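Local coordinates for protein cellulase (Soil metagenome, PDB 5I2U) that probably hydrolyses the beta-1,4-glucosidic bonds of cellulose, as a salt-tolerant TIM-barrel glycoside hydrolase of family 5, at residues A[37-40]-A[45-48]; A[65-70]-A[289-294]; A[137-142]-A[173-178]; A[142-147]-A[180-185]. All coordinates share one frame; numbering follows the deposited sequence. Where two conformers were deposited one is given.

Contact 1 (A[37-40]-A[45-48]); sequences GRLQ and QLSN
Gln40 and Ser47 form an antiparallel hydrogen-bonded pair in the short beta hairpin of strands 40-42 and 45-47, ahead of the first strand of the TIM barrel. Gln40 N donates to Ser47 O over 2.8 Å. Ser47 N returns a bond to Gln40 O over 2.7 Å. With Gln40 CG between the backbone N and the carbonyl carbon (chi1 60°) and the chain extended beyond it, NE2 reaches Asn48 O at 3.0 Å. This bond is almost straight (177°), and the acceptor lies in the amide plane of Gln40. With an alanine here the amide is gone, and Asn48 O is likely to lose this donor. Ser47 sits on the same face as Gln40, its OG bonded to Gln45 O at 2.7 Å from above the carbonyl plane. Leu39 CB meets Leu46 CD1 at 4.1 Å, and Leu39 CA makes a CH...O contact of 3.2 Å with Ser47 O. Asn48 OD1 is taken by Glu52 N. The hairpin lies across the end of the barrel where the strands start: Leu46 touches Ser280 before strand 281-286, Gln40 touches Asn216 before strand 217-224, and Gly37 O bonds Tyr124 OH at strand 124-130.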
loop_
_atom_site.group_PDB
_atom_site.type_symbol
_atom_site.label_atom_id
_atom_site.label_comp_id
_atom_site.label_asym_id
_atom_site.label_seq_id
_atom_site.Cartn_x
_atom_site.Cartn_y
_atom_site.Cartn_z
ATOM N N GLY A 37 -17.141 6.039 4.052
ATOM C CA GLY A 37 -16.789 6.369 5.437
ATOM C C GLY A 37 -15.724 5.464 6.048
ATOM O O GLY A 37 -14.756 5.089 5.383
ATOM N N ARG A 38 -15.920 5.098 7.309
ATOM C CA ARG A 38 -14.996 4.217 8.034
ATOM C C ARG A 38 -15.022 2.770 7.532
ATOM O O ARG A 38 -16.072 2.133 7.489
ATOM C CB ARG A 38 -15.314 4.249 9.534
ATOM C CG ARG A 38 -15.071 5.609 10.177
ATOM C CD ARG A 38 -15.552 5.613 11.617
ATOM N NE ARG A 38 -16.993 5.840 11.669
ATOM C CZ ARG A 38 -17.824 5.408 12.618
ATOM N NH1 ARG A 38 -17.398 4.669 13.646
ATOM N NH2 ARG A 38 -19.120 5.709 12.520
ATOM N N LEU A 39 -13.856 2.252 7.162
ATOM C CA LEU A 39 -13.752 0.895 6.632
ATOM C C LEU A 39 -13.699 -0.116 7.770
ATOM O O LEU A 39 -13.356 0.235 8.888
ATOM C CB LEU A 39 -12.511 0.763 5.743
ATOM C CG LEU A 39 -12.437 1.756 4.579
ATOM C CD1 LEU A 39 -11.208 1.510 3.715
ATOM C CD2 LEU A 39 -13.701 1.730 3.725
ATOM N N GLN A 40 -14.045 -1.364 7.474
ATOM C CA GLN A 40 -13.986 -2.455 8.454
ATOM C C GLN A 40 -13.805 -3.770 7.732
ATOM O O GLN A 40 -14.086 -3.858 6.544
ATOM C CB GLN A 40 -15.249 -2.486 9.336
ATOM C CG GLN A 40 -16.569 -2.683 8.598
ATOM C CD GLN A 40 -17.798 -2.541 9.507
ATOM O OE1 GLN A 40 -17.811 -3.017 10.653
ATOM N NE2 GLN A 40 -18.859 -1.931 8.977
ATOM N N GLN A 45 -13.332 -9.806 4.107
ATOM C CA GLN A 45 -13.674 -8.812 3.113
ATOM C C GLN A 45 -13.577 -7.407 3.679
ATOM O O GLN A 45 -14.284 -7.061 4.629
ATOM C CB GLN A 45 -15.094 -9.069 2.576
ATOM C CG GLN A 45 -15.555 -8.126 1.469
ATOM C CD GLN A 45 -14.611 -8.130 0.278
ATOM O OE1 GLN A 45 -14.239 -9.202 -0.221
ATOM N NE2 GLN A 45 -14.209 -6.938 -0.181
ATOM N N LEU A 46 -12.710 -6.592 3.079
ATOM C CA LEU A 46 -12.653 -5.159 3.380
ATOM C C LEU A 46 -13.997 -4.571 3.006
ATOM O O LEU A 46 -14.481 -4.820 1.910
ATOM C CB LEU A 46 -11.547 -4.487 2.571
ATOM C CG LEU A 46 -11.407 -2.972 2.735
ATOM C CD1 LEU A 46 -10.940 -2.615 4.143
ATOM C CD2 LEU A 46 -10.449 -2.429 1.695
ATOM N N SER A 47 -14.611 -3.820 3.923
ATOM C CA SER A 47 -16.004 -3.350 3.755
ATOM C C SER A 47 -16.178 -1.900 4.219
ATOM O O SER A 47 -15.326 -1.382 4.944
ATOM C CB SER A 47 -16.971 -4.279 4.519
ATOM O OG SER A 47 -16.615 -5.667 4.384
ATOM N N ASN A 48 -17.290 -1.262 3.819
ATOM C CA ASN A 48 -17.635 0.112 4.261
ATOM C C ASN A 48 -18.426 0.153 5.571
ATOM O O ASN A 48 -18.720 -0.914 6.156
ATOM C CB ASN A 48 -18.350 0.904 3.152
ATOM C CG ASN A 48 -19.739 0.359 2.772
ATOM O OD1 ASN A 48 -20.425 -0.319 3.543
ATOM N ND2 ASN A 48 -20.170 0.703 1.569
#

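Contact 2 (A[65-70]-A[289-294]); sequences NLWPRF and KNETCS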
loop_
_atom_site.group_PDB
_atom_site.type_symbol
_atom_site.label_atom_id
_atom_site.label_comp_id
_atom_site.label_asym_id
_atom_site.label_seq_id
_atom_site.Cartn_x
_atom_site.Cartn_y
_atom_site.Cartn_z
ATOM N N ASN A 65 12.442 9.039 0.237
ATOM C CA ASN A 65 13.852 9.445 0.209
ATOM C C ASN A 65 14.529 9.351 -1.181
ATOM O O ASN A 65 15.639 9.881 -1.353
ATOM C CB ASN A 65 14.682 8.761 1.316
ATOM C CG ASN A 65 14.466 7.251 1.410
ATOM O OD1 ASN A 65 13.363 6.762 1.221
ATOM N ND2 ASN A 65 15.516 6.521 1.780
ATOM N N LEU A 66 13.846 8.731 -2.158
ATOM C CA LEU A 66 14.305 8.657 -3.537
ATOM C C LEU A 66 13.569 9.580 -4.495
ATOM O O LEU A 66 14.186 10.178 -5.372
ATOM C CB LEU A 66 14.218 7.230 -4.041
ATOM C CG LEU A 66 15.045 6.215 -3.272
ATOM C CD1 LEU A 66 15.077 4.902 -4.023
ATOM C CD2 LEU A 66 16.463 6.719 -3.030
ATOM N N TRP A 67 12.254 9.684 -4.346
ATOM C CA TRP A 67 11.431 10.513 -5.227
ATOM C C TRP A 67 10.542 11.438 -4.404
ATOM O O TRP A 67 9.317 11.408 -4.545
ATOM C CB TRP A 67 10.617 9.623 -6.169
ATOM C CG TRP A 67 11.512 8.691 -6.901
ATOM C CD1 TRP A 67 12.376 9.008 -7.909
ATOM C CD2 TRP A 67 11.703 7.307 -6.636
ATOM N NE1 TRP A 67 13.057 7.903 -8.314
ATOM C CE2 TRP A 67 12.659 6.835 -7.559
ATOM C CE3 TRP A 67 11.137 6.412 -5.739
ATOM C CZ2 TRP A 67 13.064 5.496 -7.605
ATOM C CZ3 TRP A 67 11.532 5.075 -5.790
ATOM C CH2 TRP A 67 12.500 4.640 -6.704
ATOM N N PRO A 68 11.172 12.300 -3.574
ATOM C CA PRO A 68 10.414 13.226 -2.736
ATOM C C PRO A 68 9.617 14.293 -3.479
ATOM O O PRO A 68 8.664 14.819 -2.908
ATOM C CB PRO A 68 11.492 13.907 -1.905
ATOM C CG PRO A 68 12.692 13.898 -2.799
ATOM C CD PRO A 68 12.624 12.527 -3.437
ATOM N N ARG A 69 9.974 14.615 -4.718
ATOM C CA ARG A 69 9.287 15.680 -5.456
ATOM C C ARG A 69 7.796 15.396 -5.682
ATOM O O ARG A 69 6.979 16.323 -5.729
ATOM C CB ARG A 69 10.035 16.031 -6.764
ATOM C CG ARG A 69 9.837 15.121 -7.963
ATOM C CD ARG A 69 10.880 15.414 -9.048
ATOM N NE ARG A 69 10.636 14.658 -10.287
ATOM C CZ ARG A 69 9.880 15.060 -11.316
ATOM N NH1 ARG A 69 9.244 16.234 -11.302
ATOM N NH2 ARG A 69 9.757 14.274 -12.384
ATOM N N PHE A 70 7.425 14.120 -5.754
ATOM C CA PHE A 70 6.012 13.753 -5.930
ATOM C C PHE A 70 5.177 13.767 -4.648
ATOM O O PHE A 70 3.958 13.586 -4.709
ATOM C CB PHE A 70 5.910 12.378 -6.608
ATOM C CG PHE A 70 6.582 12.323 -7.944
ATOM C CD1 PHE A 70 6.081 13.059 -9.012
ATOM C CD2 PHE A 70 7.725 11.564 -8.132
ATOM C CE1 PHE A 70 6.712 13.039 -10.252
ATOM C CE2 PHE A 70 8.358 11.539 -9.361
ATOM C CZ PHE A 70 7.854 12.270 -10.422
ATOM N N LYS A 289 12.619 7.006 -12.068
ATOM C CA LYS A 289 13.899 6.351 -12.273
ATOM C C LYS A 289 13.848 5.653 -13.638
ATOM O O LYS A 289 12.762 5.368 -14.136
ATOM C CB LYS A 289 14.124 5.366 -11.128
ATOM C CG LYS A 289 15.418 4.560 -11.147
ATOM C CD LYS A 289 15.564 3.864 -9.799
ATOM C CE LYS A 289 16.661 2.810 -9.775
ATOM N NZ LYS A 289 16.701 2.120 -8.455
ATOM N N ASN A 290 15.004 5.394 -14.248
ATOM C CA ASN A 290 15.062 4.571 -15.467
ATOM C C ASN A 290 14.889 3.088 -15.164
ATOM O O ASN A 290 15.817 2.279 -15.337
ATOM C CB ASN A 290 16.361 4.780 -16.255
ATOM C CG ASN A 290 16.353 4.042 -17.583
ATOM O OD1 ASN A 290 15.302 3.849 -18.188
ATOM N ND2 ASN A 290 17.522 3.610 -18.028
ATOM N N GLU A 291 13.682 2.741 -14.739
ATOM C CA GLU A 291 13.300 1.362 -14.417
ATOM C C GLU A 291 11.866 1.154 -14.911
ATOM O O GLU A 291 11.060 2.101 -14.948
ATOM C CB GLU A 291 13.398 1.104 -12.900
ATOM C CG GLU A 291 12.412 1.941 -12.082
ATOM C CD GLU A 291 12.586 1.875 -10.577
ATOM O OE1 GLU A 291 13.270 0.964 -10.066
ATOM O OE2 GLU A 291 12.022 2.774 -9.913
ATOM N N THR A 292 11.559 -0.081 -15.287
ATOM C CA THR A 292 10.231 -0.456 -15.786
ATOM C C THR A 292 9.093 -0.089 -14.825
ATOM O O THR A 292 8.063 0.419 -15.267
ATOM C CB THR A 292 10.184 -1.970 -16.099
ATOM O OG1 THR A 292 11.270 -2.304 -16.967
ATOM C CG2 THR A 292 8.867 -2.357 -16.767
ATOM N N CYS A 293 9.286 -0.313 -13.523
ATOM C CA CYS A 293 8.249 -0.007 -12.517
ATOM C C CYS A 293 8.019 1.499 -12.214
ATOM O O CYS A 293 7.051 1.825 -11.527
ATOM C CB CYS A 293 8.518 -0.742 -11.194
ATOM S SG CYS A 293 9.704 0.076 -10.085
ATOM N N SER A 294 8.874 2.399 -12.715
ATOM C CA SER A 294 8.712 3.856 -12.467
ATOM C C SER A 294 7.767 4.362 -13.528
ATOM O O SER A 294 8.081 4.288 -14.719
ATOM C CB SER A 294 10.051 4.608 -12.550
ATOM O OG SER A 294 10.657 4.741 -11.272
#
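Lys289 packs its aliphatic chain against the indole of Trp67, joining two loops of the TIM barrel. Segment 65-70 follows strand 57-61 and segment 289-294 follows strand 281-286, neighbours where the barrel closes. Both loops therefore lie at the C-terminal end of the barrel, where family 5 enzymes carry their active site. Lys289 CB lies 3.7 Å from Trp67 CZ2 and also close to NE1. CG is set anti to the backbone N (chi1 180°), which sends the extended chain past the six-membered ring. CD returns to 3.7 Å from Trp67 CZ2, at the ring edge and in its plane. Beyond CE, NZ bonds a glycerol molecule that also binds Glu291 OE1. NZ and OE1 form only a long salt bridge of 4.0 Å. The other carboxylate oxygen, Glu291 OE2, comes within 3.7 Å of Trp67 CH2, the carboxylate and ring planes standing 49° apart. One face of the indole carries Leu66 CB, 3.5 Å above its centre. Without the indole, as with a serine for Trp67, the Lys289 methylenes would probably lose their packing partner and a gap would open between the loops. Ser294 OG, which also bonds Ser287 OG, donates to Glu291 OE2 over 2.8 Å, using the anti lone pair of that oxygen.

Contact 3 (A[137-142]-A[173-178]); sequences EEAKTF and KTYSEE
Lys140 NZ and Glu178 OE1 form a salt bridge of 2.9 Å, the one hydrogen bond between these two helical segments. The ammonium group meets the oxygen from above the carboxylate plane, 36° out of it. Lys140 has CG anti to its carbonyl carbon (chi1 -69°), and the rest of the chain is extended. This carries NZ over to helix 169-186. The two side chains also touch through their carbons: Lys140 CE packs on Glu178 CB at 3.5 Å. The methylenes thus lie against each other just short of the charged pair, and both residues remain partly exposed. The pair therefore probably bridges the outer side of the groove between the helices.

These helices belong to the outer layer of the TIM barrel. Helix 136-150 follows strand 124-130, and helix 169-186 follows strand 156-159, the next strand round the barrel. On the inner side of the salt bridge, the contact becomes a buried one between Ala139 and Tyr175. CG of Tyr175 is anti to the backbone N (chi1 169°), which turns the ring toward helix 136-150. Its hydroxyl oxygen OH comes 3.3 Å from Ala139 CB, and ring carbon CZ lies 3.9 Å from the same methyl. The approach is oblique to the ring. The buried hydroxyl is not without a polar partner, because Tyr175 OH is hydrogen-bonded to Ile160 O. Phe129 of strand 124-130 touches both Ala139 and Tyr175 from the barrel side, and Val179 of helix 169-186 packs on Ala139 and Lys140.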
loop_
_atom_site.group_PDB
_atom_site.type_symbol
_atom_site.label_atom_id
_atom_site.label_comp_id
_atom_site.label_asym_id
_atom_site.label_seq_id
_atom_site.Cartn_x
_atom_site.Cartn_y
_atom_site.Cartn_z
ATOM N N GLU A 137 10.914 -0.222 17.827
ATOM C CA GLU A 137 10.709 0.962 18.671
ATOM C C GLU A 137 10.403 2.208 17.842
ATOM O O GLU A 137 9.610 3.059 18.259
ATOM C CB GLU A 137 11.937 1.166 19.600
ATOM C CG GLU A 137 11.799 2.073 20.826
ATOM C CD GLU A 137 10.487 1.856 21.571
ATOM O OE1 GLU A 137 10.459 0.890 22.347
ATOM O OE2 GLU A 137 9.493 2.609 21.364
ATOM N N GLU A 138 10.999 2.294 16.652
ATOM C CA GLU A 138 10.760 3.419 15.737
ATOM C C GLU A 138 9.319 3.353 15.215
ATOM O O GLU A 138 8.638 4.392 15.095
ATOM C CB GLU A 138 11.717 3.427 14.518
ATOM C CG GLU A 138 13.079 2.713 14.593
ATOM C CD GLU A 138 14.130 3.227 15.560
ATOM O OE1 GLU A 138 13.924 4.245 16.256
ATOM O OE2 GLU A 138 15.204 2.562 15.584
ATOM N N ALA A 139 8.888 2.128 14.876
ATOM C CA ALA A 139 7.524 1.887 14.398
ATOM C C ALA A 139 6.480 2.293 15.448
ATOM O O ALA A 139 5.524 3.001 15.126
ATOM C CB ALA A 139 7.335 0.429 13.997
ATOM N N LYS A 140 6.699 1.889 16.702
ATOM C CA LYS A 140 5.783 2.250 17.790
ATOM C C LYS A 140 5.686 3.747 17.991
ATOM O O LYS A 140 4.600 4.277 18.149
ATOM C CB LYS A 140 6.201 1.598 19.106
ATOM C CG LYS A 140 6.024 0.087 19.135
ATOM C CD LYS A 140 6.801 -0.531 20.287
ATOM C CE LYS A 140 6.385 -1.970 20.503
ATOM N NZ LYS A 140 7.062 -2.618 21.661
ATOM N N THR A 141 6.820 4.435 17.984
ATOM C CA THR A 141 6.807 5.883 18.208
ATOM C C THR A 141 6.194 6.620 17.040
ATOM O O THR A 141 5.470 7.585 17.238
ATOM C CB THR A 141 8.220 6.410 18.395
ATOM O OG1 THR A 141 8.961 5.480 19.191
ATOM C CG2 THR A 141 8.267 7.799 19.021
ATOM N N PHE A 142 6.517 6.169 15.823
ATOM C CA PHE A 142 5.980 6.762 14.604
ATOM C C PHE A 142 4.465 6.564 14.535
ATOM O O PHE A 142 3.712 7.519 14.342
ATOM C CB PHE A 142 6.643 6.165 13.349
ATOM C CG PHE A 142 5.995 6.606 12.068
ATOM C CD1 PHE A 142 6.058 7.938 11.671
ATOM C CD2 PHE A 142 5.264 5.709 11.287
ATOM C CE1 PHE A 142 5.442 8.364 10.512
ATOM C CE2 PHE A 142 4.645 6.138 10.122
ATOM C CZ PHE A 142 4.748 7.467 9.731
ATOM N N LYS A 173 5.211 -11.493 13.590
ATOM C CA LYS A 173 3.954 -11.488 14.359
ATOM C C LYS A 173 4.102 -10.755 15.690
ATOM O O LYS A 173 3.186 -10.062 16.107
ATOM C CB LYS A 173 3.472 -12.923 14.616
ATOM C CG LYS A 173 2.067 -13.060 15.199
ATOM C CD LYS A 173 1.846 -14.474 15.714
ATOM C CE LYS A 173 0.428 -14.699 16.200
ATOM N NZ LYS A 173 0.380 -15.720 17.284
ATOM N N THR A 174 5.240 -10.937 16.362
ATOM C CA THR A 174 5.507 -10.280 17.646
ATOM C C THR A 174 5.598 -8.777 17.454
ATOM O O THR A 174 4.926 -8.024 18.147
ATOM C CB THR A 174 6.810 -10.800 18.282
ATOM O OG1 THR A 174 6.783 -12.238 18.335
ATOM C CG2 THR A 174 6.997 -10.238 19.702
ATOM N N TYR A 175 6.422 -8.356 16.498
ATOM C CA TYR A 175 6.509 -6.958 16.076
ATOM C C TYR A 175 5.129 -6.378 15.813
ATOM O O TYR A 175 4.801 -5.272 16.259
ATOM C CB TYR A 175 7.367 -6.875 14.805
ATOM C CG TYR A 175 7.391 -5.555 14.037
ATOM C CD1 TYR A 175 6.302 -5.148 13.249
ATOM C CD2 TYR A 175 8.522 -4.748 14.046
ATOM C CE1 TYR A 175 6.330 -3.967 12.523
ATOM C CE2 TYR A 175 8.560 -3.558 13.317
ATOM C CZ TYR A 175 7.464 -3.172 12.550
ATOM O OH TYR A 175 7.494 -1.996 11.824
ATOM N N SER A 176 4.326 -7.150 15.088
ATOM C CA SER A 176 3.000 -6.719 14.665
ATOM C C SER A 176 2.019 -6.598 15.828
ATOM O O SER A 176 1.315 -5.594 15.932
ATOM C CB SER A 176 2.457 -7.665 13.595
ATOM O OG SER A 176 3.244 -7.537 12.434
ATOM N N GLU A 177 1.972 -7.623 16.682
ATOM C CA GLU A 177 1.181 -7.579 17.940
ATOM C C GLU A 177 1.531 -6.329 18.755
ATOM O O GLU A 177 0.645 -5.589 19.179
ATOM C CB GLU A 177 1.409 -8.840 18.796
ATOM C CG GLU A 177 0.710 -10.093 18.269
ATOM C CD GLU A 177 1.254 -11.412 18.828
ATOM O OE1 GLU A 177 2.375 -11.454 19.399
ATOM O OE2 GLU A 177 0.547 -12.433 18.681
ATOM N N GLU A 178 2.828 -6.078 18.920
ATOM C CA GLU A 178 3.294 -4.947 19.718
ATOM C C GLU A 178 2.979 -3.568 19.125
ATOM O O GLU A 178 2.579 -2.669 19.852
ATOM C CB GLU A 178 4.787 -5.084 20.007
ATOM C CG GLU A 178 5.087 -6.171 21.029
ATOM C CD GLU A 178 6.567 -6.322 21.338
ATOM O OE1 GLU A 178 7.348 -5.393 21.060
ATOM O OE2 GLU A 178 6.943 -7.387 21.873
#

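Contact 4 (A[142-147]-A[180-185]); sequences FFAGMA and IAVIRA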
loop_
_atom_site.group_PDB
_atom_site.type_symbol
_atom_site.label_atom_id
_atom_site.label_comp_id
_atom_site.label_asym_id
_atom_site.label_seq_id
_atom_site.Cartn_x
_atom_site.Cartn_y
_atom_site.Cartn_z
ATOM N N PHE A 142 6.517 6.169 15.823
ATOM C CA PHE A 142 5.980 6.762 14.604
ATOM C C PHE A 142 4.465 6.564 14.535
ATOM O O PHE A 142 3.712 7.519 14.342
ATOM C CB PHE A 142 6.643 6.165 13.349
ATOM C CG PHE A 142 5.995 6.606 12.068
ATOM C CD1 PHE A 142 6.058 7.938 11.671
ATOM C CD2 PHE A 142 5.264 5.709 11.287
ATOM C CE1 PHE A 142 5.442 8.364 10.512
ATOM C CE2 PHE A 142 4.645 6.138 10.122
ATOM C CZ PHE A 142 4.748 7.467 9.731
ATOM N N PHE A 143 4.021 5.325 14.698
ATOM C CA PHE A 143 2.591 5.044 14.542
ATOM C C PHE A 143 1.731 5.621 15.668
ATOM O O PHE A 143 0.587 5.997 15.417
ATOM C CB PHE A 143 2.333 3.548 14.286
ATOM C CG PHE A 143 2.582 3.147 12.855
ATOM C CD1 PHE A 143 1.797 3.672 11.839
ATOM C CD2 PHE A 143 3.607 2.265 12.510
ATOM C CE1 PHE A 143 2.022 3.329 10.508
ATOM C CE2 PHE A 143 3.836 1.922 11.186
ATOM C CZ PHE A 143 3.039 2.457 10.188
ATOM N N ALA A 144 2.281 5.714 16.884
ATOM C CA ALA A 144 1.624 6.430 17.985
ATOM C C ALA A 144 1.349 7.888 17.618
ATOM O O ALA A 144 0.237 8.387 17.822
ATOM C CB ALA A 144 2.458 6.352 19.265
ATOM N N GLY A 145 2.344 8.546 17.028
ATOM C CA GLY A 145 2.199 9.927 16.586
ATOM C C GLY A 145 1.221 10.063 15.434
ATOM O O GLY A 145 0.438 10.998 15.399
ATOM N N MET A 146 1.283 9.140 14.480
ATOM C CA MET A 146 0.338 9.118 13.359
ATOM C C MET A 146 -1.072 8.791 13.845
ATOM O O MET A 146 -2.038 9.399 13.397
ATOM C CB MET A 146 0.772 8.110 12.283
ATOM C CG MET A 146 2.007 8.499 11.472
ATOM S SD MET A 146 1.853 9.969 10.435
ATOM C CE MET A 146 2.690 11.177 11.467
ATOM N N ALA A 147 -1.187 7.824 14.751
ATOM C CA ALA A 147 -2.480 7.474 15.350
ATOM C C ALA A 147 -3.121 8.650 16.074
ATOM O O ALA A 147 -4.317 8.858 15.940
ATOM C CB ALA A 147 -2.337 6.300 16.299
ATOM N N ILE A 180 0.557 -3.041 16.721
ATOM C CA ILE A 180 -0.920 -3.008 16.729
ATOM C C ILE A 180 -1.437 -2.576 18.102
ATOM O O ILE A 180 -2.353 -1.746 18.193
ATOM C CB ILE A 180 -1.543 -4.378 16.336
ATOM C CG1 ILE A 180 -1.360 -4.639 14.831
ATOM C CG2 ILE A 180 -3.038 -4.456 16.680
ATOM C CD1 ILE A 180 -1.494 -6.101 14.448
ATOM N N ALA A 181 -0.858 -3.149 19.159
ATOM C CA ALA A 181 -1.229 -2.796 20.545
ATOM C C ALA A 181 -1.116 -1.304 20.790
ATOM O O ALA A 181 -2.037 -0.705 21.325
ATOM C CB ALA A 181 -0.378 -3.560 21.553
ATOM N N VAL A 182 -0.019 -0.699 20.337
ATOM C CA VAL A 182 0.160 0.746 20.476
ATOM C C VAL A 182 -0.862 1.531 19.660
ATOM O O VAL A 182 -1.392 2.524 20.150
ATOM C CB VAL A 182 1.578 1.203 20.072
ATOM C CG1 VAL A 182 1.683 2.723 20.077
ATOM C CG2 VAL A 182 2.621 0.615 21.018
ATOM N N ILE A 183 -1.103 1.115 18.413
ATOM C CA ILE A 183 -2.020 1.838 17.519
ATOM C C ILE A 183 -3.429 1.780 18.074
ATOM O O ILE A 183 -4.079 2.818 18.202
ATOM C CB ILE A 183 -2.021 1.291 16.059
ATOM C CG1 ILE A 183 -0.681 1.587 15.371
ATOM C CG2 ILE A 183 -3.142 1.926 15.242
ATOM C CD1 ILE A 183 -0.469 0.859 14.057
ATOM N N ARG A 184 -3.883 0.569 18.388
ATOM C CA ARG A 184 -5.249 0.363 18.866
ATOM C C ARG A 184 -5.607 1.129 20.136
ATOM O O ARG A 184 -6.769 1.474 20.325
ATOM C CB ARG A 184 -5.564 -1.130 19.066
ATOM C CG ARG A 184 -5.885 -1.859 17.766
ATOM C CD ARG A 184 -7.306 -1.560 17.265
ATOM N NE ARG A 184 -7.533 -2.120 15.926
ATOM C CZ ARG A 184 -7.470 -1.464 14.756
ATOM N NH1 ARG A 184 -7.202 -0.156 14.677
ATOM N NH2 ARG A 184 -7.677 -2.142 13.632
ATOM N N ALA A 185 -4.626 1.394 20.996
ATOM C CA ALA A 185 -4.882 2.147 22.230
ATOM C C ALA A 185 -5.339 3.582 21.932
ATOM O O ALA A 185 -6.078 4.154 22.713
ATOM C CB ALA A 185 -3.644 2.144 23.127
#
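Phe143 O accepts a hydrogen bond from Ala147 N at 2.6 Å, a helical bond linking two residues that both touch segment 180-185. No hydrogen bond crosses to that segment, and the contact is built on apolar side chains. Phe143 and Ile183 lie side by side and point the same way. Phe143 CB meets Ile183 CG1 at 3.8 Å. Ile183 CG1 is anti to the carbonyl carbon (chi1 -68°), and CD1 extends beyond it alongside the phenylalanine, 4.0 Å from Phe143 CG. It approaches the ring obliquely. One face of the Phe143 ring is covered by Phe142 CD2, 3.8 Å above its centre.

The two segments belong to neighbouring helices 136-150 and 169-186 on the outside of the TIM barrel. The axes of the segments come within 8.9 Å and run nearly parallel, with a signed crossing angle of -18°. Small residues of helix 136-150 face the other helix. Ala144 CB meets Val182 CG1 at 3.8 Å, on the partly exposed side of the contact. One turn on, Ala147 CB faces the backbone oxygen of Ile183 at 4.3 Å, and Ile186 touches both alanines.

The inner side rests on the barrel. Ile183 packs on Ile192 of strand 192-194, and Ile160 touches both Phe143 and Ile183. Arg184 turns away from helix 136-150. Its NH1 bonds the backbone oxygens of Asp187 and Asn190, two residues of the magnesium site, and its NH2 bonds Ser215 O.

Contact 1 comes first along the chain and closes before the others open. Contacts 3 and 4 are nested within the long loop that contact 2 closes. Contacts 3 and 4 share Phe142 and both join helix 136-150 to helix 169-186. Their centres are 9 Å apart, and they touch where Lys140 O meets Val182 CG1 at 3.8 Å. Together they pack these two consecutive helices of the outer layer side by side over successive turns. Contacts 1 and 2 lie on opposite sides of the chain's centre, with their own centres 31 Å apart. Contact 1 lies at the end where the barrel strands start. Contact 2 joins loops after the first and last strands, at the C-terminal end.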